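Local coordinates for uncharacterized protein (Sulfolobus tokodaii, PDB 2PD2), which is of unknown function but belongs to the DsrE/DsrF-like family, whose best-known members take part in sulfur relay, and assembles as a trimer, at residues Q6-D11 / L36-I41; L44-D49 / L81-K86; G66-I71 / I85-S90. All blocks are in the same frame, centred on the assembly; numbering follows the deposited sequence.

Contact 1 of 3, residues Q6-D11 / L36-I41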
loop_
_atom_site.group_PDB
_atom_site.type_symbol
_atom_site.label_atom_id
_atom_site.label_comp_id
_atom_site.label_asym_id
_atom_site.label_seq_id
_atom_site.Cartn_x
_atom_site.Cartn_y
_atom_site.Cartn_z
ATOM N N GLN A 6 -1.058 -7.073 4.190
ATOM C CA GLN A 6 -0.567 -7.481 2.878
ATOM C C GLN A 6 0.940 -7.267 2.755
ATOM O O GLN A 6 1.460 -6.243 3.188
ATOM C CB GLN A 6 -1.255 -6.673 1.775
ATOM C CG GLN A 6 -0.572 -6.786 0.403
ATOM C CD GLN A 6 -0.970 -5.661 -0.532
ATOM O OE1 GLN A 6 -1.094 -4.510 -0.109
ATOM N NE2 GLN A 6 -1.158 -5.982 -1.809
ATOM N N ILE A 7 1.631 -8.243 2.177
ATOM C CA ILE A 7 3.069 -8.136 1.927
ATOM C C ILE A 7 3.257 -8.688 0.518
ATOM O O ILE A 7 2.894 -9.833 0.251
ATOM C CB ILE A 7 3.913 -8.975 2.910
ATOM C CG1 ILE A 7 3.597 -8.585 4.354
ATOM C CG2 ILE A 7 5.389 -8.737 2.638
ATOM C CD1 ILE A 7 4.405 -9.360 5.387
ATOM N N LYS A 8 3.814 -7.882 -0.383
ATOM C CA LYS A 8 3.987 -8.320 -1.766
ATOM C C LYS A 8 5.416 -8.278 -2.303
ATOM O O LYS A 8 5.738 -8.971 -3.269
ATOM C CB LYS A 8 3.091 -7.481 -2.686
ATOM C CG LYS A 8 3.291 -5.969 -2.548
ATOM C CD LYS A 8 2.470 -5.186 -3.580
ATOM C CE LYS A 8 2.505 -3.675 -3.331
ATOM N NZ LYS A 8 1.629 -3.237 -2.189
ATOM N N ASP A 9 6.271 -7.474 -1.683
ATOM C CA ASP A 9 7.647 -7.337 -2.146
ATOM C C ASP A 9 8.626 -8.147 -1.306
ATOM O O ASP A 9 8.821 -7.876 -0.118
ATOM C CB ASP A 9 8.046 -5.856 -2.148
ATOM C CG ASP A 9 7.141 -5.010 -3.035
ATOM O OD1 ASP A 9 7.014 -5.334 -4.235
ATOM O OD2 ASP A 9 6.556 -4.021 -2.534
ATOM N N PHE A 10 9.250 -9.140 -1.931
ATOM C CA PHE A 10 10.206 -9.990 -1.224
ATOM C C PHE A 10 11.329 -9.208 -0.543
ATOM O O PHE A 10 11.703 -9.517 0.588
ATOM C CB PHE A 10 10.821 -11.025 -2.177
ATOM C CG PHE A 10 11.791 -11.958 -1.505
ATOM C CD1 PHE A 10 11.350 -12.862 -0.545
ATOM C CD2 PHE A 10 13.147 -11.920 -1.816
ATOM C CE1 PHE A 10 12.243 -13.720 0.100
ATOM C CE2 PHE A 10 14.053 -12.772 -1.178
ATOM C CZ PHE A 10 13.599 -13.674 -0.217
ATOM N N ASP A 11 11.862 -8.194 -1.220
ATOM C CA ASP A 11 12.954 -7.422 -0.646
ATOM C C ASP A 11 12.564 -6.599 0.578
ATOM O O ASP A 11 13.432 -6.065 1.264
ATOM C CB ASP A 11 13.590 -6.510 -1.704
ATOM C CG ASP A 11 12.595 -5.556 -2.341
ATOM O OD1 ASP A 11 13.040 -4.684 -3.118
ATOM O OD2 ASP A 11 11.378 -5.675 -2.081
ATOM N N LEU A 36 0.651 -13.090 2.023
ATOM C CA LEU A 36 1.825 -12.832 1.196
ATOM C C LEU A 36 1.575 -13.252 -0.249
ATOM O O LEU A 36 1.137 -14.377 -0.510
ATOM C CB LEU A 36 3.054 -13.558 1.750
ATOM C CG LEU A 36 3.491 -13.166 3.172
ATOM C CD1 LEU A 36 2.662 -13.937 4.199
ATOM C CD2 LEU A 36 4.959 -13.483 3.362
ATOM N N HIS A 37 1.823 -12.332 -1.183
ATOM C CA HIS A 37 1.649 -12.628 -2.593
ATOM C C HIS A 37 2.754 -12.012 -3.439
ATOM O O HIS A 37 3.673 -11.368 -2.911
ATOM C CB HIS A 37 0.250 -12.217 -3.093
ATOM C CG HIS A 37 -0.017 -10.742 -3.069
ATOM N ND1 HIS A 37 -0.286 -10.024 -4.213
ATOM C CD2 HIS A 37 -0.131 -9.867 -2.040
ATOM C CE1 HIS A 37 -0.552 -8.770 -3.893
ATOM N NE2 HIS A 37 -0.469 -8.651 -2.581
ATOM N N GLN A 38 2.669 -12.213 -4.749
ATOM C CA GLN A 38 3.714 -11.753 -5.659
ATOM C C GLN A 38 5.032 -12.378 -5.167
ATOM O O GLN A 38 5.028 -13.495 -4.661
ATOM C CB GLN A 38 3.816 -10.227 -5.688
ATOM C CG GLN A 38 2.589 -9.526 -6.270
ATOM C CD GLN A 38 2.857 -8.068 -6.622
ATOM O OE1 GLN A 38 3.881 -7.500 -6.233
ATOM N NE2 GLN A 38 1.934 -7.455 -7.360
ATOM N N SER A 39 6.146 -11.669 -5.284
ATOM C CA SER A 39 7.434 -12.236 -4.886
ATOM C C SER A 39 7.601 -12.535 -3.405
ATOM O O SER A 39 8.437 -13.355 -3.020
ATOM C CB SER A 39 8.583 -11.330 -5.346
ATOM O OG SER A 39 8.579 -10.104 -4.641
ATOM N N ALA A 40 6.805 -11.885 -2.564
ATOM C CA ALA A 40 6.923 -12.101 -1.129
ATOM C C ALA A 40 6.620 -13.549 -0.725
ATOM O O ALA A 40 7.019 -13.995 0.350
ATOM C CB ALA A 40 6.007 -11.121 -0.372
ATOM N N ILE A 41 5.930 -14.290 -1.587
ATOM C CA ILE A 41 5.597 -15.680 -1.275
ATOM C C ILE A 41 6.860 -16.494 -0.956
ATOM O O ILE A 41 6.815 -17.465 -0.196
ATOM C CB ILE A 41 4.851 -16.362 -2.458
ATOM C CG1 ILE A 41 4.302 -17.721 -2.028
ATOM C CG2 ILE A 41 5.801 -16.555 -3.638
ATOM C CD1 ILE A 41 3.185 -17.631 -1.008
HETATM O O HOH W 1 6.792 -8.483 -5.942
HETATM O O HOH W 2 5.109 -5.204 -6.253
#
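Gln6 and His37 meet because their torsions send both side chains to the same place. In Gln6, CG stands opposite the backbone N (chi1 166°) and the chain runs on extended. In His37, CG is wedged between the backbone N and the carbonyl carbon (chi1 66°), which swings the imidazole back to the strand 2-7 side. Gln6 NE2 donates to His37 NE2 at 2.9 Å. The donor lies in the ring plane, and amide and ring are nearly coplanar, 7° apart. Tyr105 holds the OE1 of the same amide, and Ala107 O of the second subunit takes a further bond from its NE2. Lys8 CB covers one face of the imidazole in a CH-pi contact, 4.0 Å from the ring centroid. An alanine in place of His37 would remove the imidazole, so Gln6 NE2 would probably lose an acceptor and Lys8 CB the ring it rests on.

Ile7 and Leu36 form a parallel bridge between two neighbouring inner strands of this alpha/beta fold. The contact lies where both strands end and their loops begin. His37 N donates to Ile7 O at 3.1 Å. Beyond the strands, Ala40 N reaches Lys8 O at 3.2 Å from well above the carbonyl plane. Ser39 OG accepts from Phe10 N at 3.0 Å. On the side facing helix 13-26, Ile7 CG2 packs on Ala40 CB at 3.9 Å, and both residues touch Val13. Gln38 lies alongside Lys8, pointing the same way, and one water bridges Gln38 OE1 to Asp9 OD1. The far ends turn to the second subunit: Lys8 NZ hydrogen-bonds its Ala107 O, Gln38 NE2 its Ser19 OG, and Asp9 OD2 forms a salt bridge with its Lys12.

Contact 2 of 3, residues L44-D49 / L81-K86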
loop_
_atom_site.group_PDB
_atom_site.type_symbol
_atom_site.label_atom_id
_atom_site.label_comp_id
_atom_site.label_asym_id
_atom_site.label_seq_id
_atom_site.Cartn_x
_atom_site.Cartn_y
_atom_site.Cartn_z
ATOM N N LEU A 44 7.902 -17.718 2.503
ATOM C CA LEU A 44 7.272 -18.856 3.174
ATOM C C LEU A 44 7.949 -20.192 2.859
ATOM O O LEU A 44 7.442 -21.251 3.224
ATOM C CB LEU A 44 5.778 -18.941 2.815
ATOM C CG LEU A 44 4.943 -17.698 3.132
ATOM C CD1 LEU A 44 3.485 -17.959 2.802
ATOM C CD2 LEU A 44 5.099 -17.332 4.597
ATOM N N LEU A 45 9.084 -20.145 2.173
ATOM C CA LEU A 45 9.811 -21.365 1.846
ATOM C C LEU A 45 10.455 -21.940 3.108
ATOM O O LEU A 45 10.795 -21.200 4.031
ATOM C CB LEU A 45 10.880 -21.073 0.791
ATOM C CG LEU A 45 10.335 -20.921 -0.632
ATOM C CD1 LEU A 45 11.390 -20.341 -1.553
ATOM C CD2 LEU A 45 9.874 -22.280 -1.127
ATOM N N LYS A 46 10.616 -23.259 3.150
ATOM C CA LYS A 46 11.214 -23.914 4.311
ATOM C C LYS A 46 12.639 -23.459 4.617
ATOM O O LYS A 46 13.060 -23.469 5.774
ATOM C CB LYS A 46 11.198 -25.434 4.127
ATOM C CG LYS A 46 9.855 -26.080 4.424
ATOM C CD LYS A 46 9.874 -27.563 4.085
ATOM C CE LYS A 46 8.576 -28.237 4.486
ATOM N NZ LYS A 46 8.566 -29.687 4.136
ATOM N N ASP A 47 13.384 -23.068 3.589
ATOM C CA ASP A 47 14.758 -22.623 3.786
ATOM C C ASP A 47 14.855 -21.097 3.814
ATOM O O ASP A 47 15.944 -20.526 3.720
ATOM C CB ASP A 47 15.658 -23.207 2.689
ATOM C CG ASP A 47 15.301 -22.699 1.307
ATOM O OD1 ASP A 47 14.097 -22.533 1.021
ATOM O OD2 ASP A 47 16.226 -22.475 0.499
ATOM N N SER A 48 13.703 -20.445 3.958
ATOM C CA SER A 48 13.623 -18.986 4.018
ATOM C C SER A 48 14.423 -18.392 5.174
ATOM O O SER A 48 14.434 -18.935 6.276
ATOM C CB SER A 48 12.162 -18.546 4.162
ATOM O OG SER A 48 12.088 -17.176 4.516
ATOM N N ASP A 49 15.077 -17.261 4.924
ATOM C CA ASP A 49 15.856 -16.598 5.962
ATOM C C ASP A 49 14.964 -16.032 7.069
ATOM O O ASP A 49 15.433 -15.772 8.176
ATOM C CB ASP A 49 16.710 -15.470 5.366
ATOM C CG ASP A 49 17.806 -15.987 4.448
ATOM O OD1 ASP A 49 18.377 -17.057 4.745
ATOM O OD2 ASP A 49 18.108 -15.323 3.436
ATOM N N LEU A 81 6.932 -25.300 1.322
ATOM C CA LEU A 81 6.533 -24.230 2.228
ATOM C C LEU A 81 6.563 -24.629 3.700
ATOM O O LEU A 81 6.509 -25.812 4.040
ATOM C CB LEU A 81 5.133 -23.741 1.850
ATOM C CG LEU A 81 5.028 -23.307 0.384
ATOM C CD1 LEU A 81 3.583 -23.019 0.034
ATOM C CD2 LEU A 81 5.909 -22.087 0.142
ATOM N N ILE A 82 6.668 -23.627 4.567
ATOM C CA ILE A 82 6.683 -23.853 6.007
ATOM C C ILE A 82 5.388 -24.554 6.425
ATOM O O ILE A 82 4.299 -24.162 6.009
ATOM C CB ILE A 82 6.799 -22.511 6.764
ATOM C CG1 ILE A 82 8.167 -21.878 6.478
ATOM C CG2 ILE A 82 6.591 -22.732 8.261
ATOM C CD1 ILE A 82 8.289 -20.429 6.940
ATOM N N PRO A 83 5.492 -25.612 7.246
ATOM C CA PRO A 83 4.294 -26.334 7.690
ATOM C C PRO A 83 3.375 -25.453 8.529
ATOM O O PRO A 83 3.841 -24.677 9.357
ATOM C CB PRO A 83 4.873 -27.493 8.501
ATOM C CG PRO A 83 6.202 -27.741 7.832
ATOM C CD PRO A 83 6.715 -26.333 7.641
ATOM N N GLY A 84 2.069 -25.573 8.316
ATOM C CA GLY A 84 1.137 -24.766 9.084
ATOM C C GLY A 84 0.723 -23.499 8.361
ATOM O O GLY A 84 0.013 -22.655 8.912
ATOM N N ILE A 85 1.180 -23.361 7.123
ATOM C CA ILE A 85 0.851 -22.208 6.299
ATOM C C ILE A 85 -0.481 -22.472 5.594
ATOM O O ILE A 85 -0.677 -23.545 5.030
ATOM C CB ILE A 85 1.937 -21.978 5.204
ATOM C CG1 ILE A 85 3.216 -21.417 5.832
ATOM C CG2 ILE A 85 1.406 -21.067 4.115
ATOM C CD1 ILE A 85 3.017 -20.170 6.632
ATOM N N LYS A 86 -1.397 -21.512 5.631
ATOM C CA LYS A 86 -2.667 -21.678 4.928
ATOM C C LYS A 86 -2.475 -21.056 3.555
ATOM O O LYS A 86 -1.649 -20.163 3.389
ATOM C CB LYS A 86 -3.819 -20.981 5.659
ATOM C CG LYS A 86 -4.381 -21.777 6.829
ATOM C CD LYS A 86 -3.288 -22.082 7.838
ATOM C CE LYS A 86 -3.842 -22.669 9.108
ATOM N NZ LYS A 86 -2.737 -22.966 10.059
#
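The backbones of 44-49 and 81-86 meet in a single bridge between Leu45 and Leu81, where Ile82 N donates to Leu44 O at 2.8 Å with an N-H...O angle of 157°. Leu81 CA also offers its hydrogen to Leu44 O. Each segment then turns away: 45-48 is a type I turn and 82-85 a type II turn with Gly84 at its third position. Apolar branches gather round the bonded carbonyl. Ile82 CG1 lies 3.4 Å from Leu44 O, and Leu81 CD2 lies 3.5 Å from the same oxygen. The Leu44 and Ile85 side chains cross at a slant, with Leu44 CD1 4.0 Å from Ile85 CG2. Leu45 and Leu81 meet through their CD2 methyls at 4.2 Å. Lys46 runs extended along the outside. Its CE passes 3.2 Å from Leu81 O. The chain crosses Pro83 at about a right angle, and NZ hydrogen-bonds Asp79 O. Leu44 and Ile85 both rest on Ile64 of strand 63-67, and Leu44 and Ile82 on Ile54 of helix 51-59. The contact thus ties two connecting loops together beside the sheet. The one direct hydrogen bond between the segments sits among hydrocarbon, so side-chain fit makes up most of the joint.

Contact 3 of 3, residues G66-I71 / I85-S90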
loop_
_atom_site.group_PDB
_atom_site.type_symbol
_atom_site.label_atom_id
_atom_site.label_comp_id
_atom_site.label_asym_id
_atom_site.label_seq_id
_atom_site.Cartn_x
_atom_site.Cartn_y
_atom_site.Cartn_z
ATOM N N GLY A 66 -0.576 -17.769 2.278
ATOM C CA GLY A 66 0.176 -17.626 1.042
ATOM C C GLY A 66 -0.731 -17.689 -0.178
ATOM O O GLY A 66 -1.702 -18.450 -0.201
ATOM N N CYS A 67 -0.416 -16.890 -1.194
ATOM C CA CYS A 67 -1.202 -16.844 -2.427
ATOM C C CYS A 67 -0.851 -17.977 -3.395
ATOM O O CYS A 67 0.304 -18.124 -3.791
ATOM C CB CYS A 67 -0.990 -15.494 -3.124
ATOM S SG CYS A 67 -1.642 -15.413 -4.814
ATOM N N GLU A 68 -1.853 -18.766 -3.776
ATOM C CA GLU A 68 -1.658 -19.886 -4.705
ATOM C C GLU A 68 -1.168 -19.408 -6.072
ATOM O O GLU A 68 -0.282 -20.020 -6.665
ATOM C CB GLU A 68 -2.967 -20.668 -4.868
ATOM C CG GLU A 68 -2.967 -21.741 -5.955
ATOM C CD GLU A 68 -2.110 -22.940 -5.610
ATOM O OE1 GLU A 68 -2.270 -23.490 -4.502
ATOM O OE2 GLU A 68 -1.280 -23.342 -6.455
ATOM N N ASN A 69 -1.746 -18.321 -6.579
ATOM C CA ASN A 69 -1.315 -17.792 -7.872
ATOM C C ASN A 69 0.167 -17.459 -7.829
ATOM O O ASN A 69 0.905 -17.725 -8.780
ATOM C CB ASN A 69 -2.092 -16.525 -8.247
ATOM C CG ASN A 69 -3.513 -16.819 -8.675
ATOM O OD1 ASN A 69 -3.770 -17.786 -9.400
ATOM N ND2 ASN A 69 -4.446 -15.978 -8.247
ATOM N N SER A 70 0.596 -16.873 -6.716
ATOM C CA SER A 70 1.991 -16.485 -6.540
ATOM C C SER A 70 2.892 -17.708 -6.367
ATOM O O SER A 70 4.007 -17.742 -6.889
ATOM C CB SER A 70 2.112 -15.547 -5.340
ATOM O OG SER A 70 1.341 -14.377 -5.556
ATOM N N ILE A 71 2.418 -18.705 -5.624
ATOM C CA ILE A 71 3.192 -19.931 -5.447
ATOM C C ILE A 71 3.454 -20.524 -6.831
ATOM O O ILE A 71 4.571 -20.932 -7.133
ATOM C CB ILE A 71 2.423 -20.968 -4.595
ATOM C CG1 ILE A 71 2.398 -20.514 -3.138
ATOM C CG2 ILE A 71 3.064 -22.356 -4.728
ATOM C CD1 ILE A 71 1.516 -21.374 -2.256
ATOM N N ILE A 85 1.180 -23.361 7.123
ATOM C CA ILE A 85 0.851 -22.208 6.299
ATOM C C ILE A 85 -0.481 -22.472 5.594
ATOM O O ILE A 85 -0.677 -23.545 5.030
ATOM C CB ILE A 85 1.937 -21.978 5.204
ATOM C CG1 ILE A 85 3.216 -21.417 5.832
ATOM C CG2 ILE A 85 1.406 -21.067 4.115
ATOM C CD1 ILE A 85 3.017 -20.170 6.632
ATOM N N LYS A 86 -1.397 -21.512 5.631
ATOM C CA LYS A 86 -2.667 -21.678 4.928
ATOM C C LYS A 86 -2.475 -21.056 3.555
ATOM O O LYS A 86 -1.649 -20.163 3.389
ATOM C CB LYS A 86 -3.819 -20.981 5.659
ATOM C CG LYS A 86 -4.381 -21.777 6.829
ATOM C CD LYS A 86 -3.288 -22.082 7.838
ATOM C CE LYS A 86 -3.842 -22.669 9.108
ATOM N NZ LYS A 86 -2.737 -22.966 10.059
ATOM N N ILE A 87 -3.226 -21.545 2.577
ATOM C CA ILE A 87 -3.138 -21.052 1.211
ATOM C C ILE A 87 -4.519 -20.642 0.710
ATOM O O ILE A 87 -5.512 -21.275 1.049
ATOM C CB ILE A 87 -2.596 -22.155 0.272
ATOM C CG1 ILE A 87 -1.159 -22.509 0.659
ATOM C CG2 ILE A 87 -2.673 -21.700 -1.171
ATOM C CD1 ILE A 87 -0.646 -23.766 -0.013
ATOM N N VAL A 88 -4.579 -19.576 -0.082
ATOM C CA VAL A 88 -5.842 -19.136 -0.661
ATOM C C VAL A 88 -5.649 -19.117 -2.168
ATOM O O VAL A 88 -4.519 -19.023 -2.653
ATOM C CB VAL A 88 -6.267 -17.725 -0.170
ATOM C CG1 VAL A 88 -6.558 -17.772 1.316
ATOM C CG2 VAL A 88 -5.181 -16.696 -0.483
ATOM N N THR A 89 -6.745 -19.226 -2.909
ATOM C CA THR A 89 -6.672 -19.244 -4.364
ATOM C C THR A 89 -6.031 -17.973 -4.909
ATOM O O THR A 89 -5.243 -18.019 -5.858
ATOM C CB THR A 89 -8.081 -19.412 -4.996
ATOM O OG1 THR A 89 -8.902 -18.292 -4.649
ATOM C CG2 THR A 89 -8.748 -20.683 -4.491
ATOM N N SER A 90 -6.366 -16.843 -4.295
ATOM C CA SER A 90 -5.841 -15.549 -4.708
ATOM C C SER A 90 -5.541 -14.692 -3.485
ATOM O O SER A 90 -6.401 -14.496 -2.627
ATOM C CB SER A 90 -6.867 -14.841 -5.600
ATOM O OG SER A 90 -6.516 -13.494 -5.839
HETATM O O HOH W 3 -5.241 -20.259 -7.541
#
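Gly66 N donates to Lys86 O at 2.8 Å, and this bond opens a short parallel ladder. Gly66 pairs with Ile87 in it, and Cys67 with Val88. Gly66 O takes Val88 N at 3.1 Å. Ile87 CA brings its hydrogen to the same Gly66 oxygen. The ladder goes on past the end of strand 63-67: Glu68 N, already in the first turn of helix 68-73, donates a hydrogen bond to Val88 O at 2.9 Å.

Cys67 marks the change from strand to helix. It is the N-cap, and its SG, trans to its own N (chi1 169°), accepts from Ser70 N at 3.3 Å. Glu68 CB lies over the last rung, 3.2 Å from Val88 O. Its chain bends at chi2, which brings OE1 to 3.8 Å from Ile87 CG2, while OE2 forms a salt bridge with Arg72. The Asn69 amide comes up to Thr89 O, but its ND2 is badly angled for a bond. A water donates to Thr89 O at 2.8 Å instead, and reaches Asn69 OD1 only weakly. On the face where Ile87 points, Ile71 CD1 meets Ile87 CD1 at 3.9 Å, the two chains crossing at about a right angle.

Strand 63-67, helix 68-73 and strand 86-88 form a beta-alpha-beta unit, and the contact joins all three. Strand 86-88 is the outermost strand at this end of the chain's own sheet. Strand 31-36 pairs with the other side of strand 63-67, through Leu36 and Cys67. Ser90 caps the next helix, 91-100, at Gly93, and Thr89 OG1 hydrogen-bonds Asp26 of the second subunit.

Contact 1 is the most buried of the three, while contacts 2 and 3 are partly buried. Contacts 1 and 3 both lie at strand ends of the same sheet, and both touch the second subunit. They meet directly, as Gln38 N reaches Ser70 OG and Leu36 O reaches Cys67 N. Contact 2 touches no other chain of the assembly. It shares Ile85 and Lys86 with contact 3, and Leu44 packs against Leu36 and Gly66. The chemistry follows the place. Contact 1 mixes backbone bonds with side-chain bonds and bridging waters, contact 3 relies mainly on a backbone ladder, and contact 2 on aliphatic branches round one backbone bond.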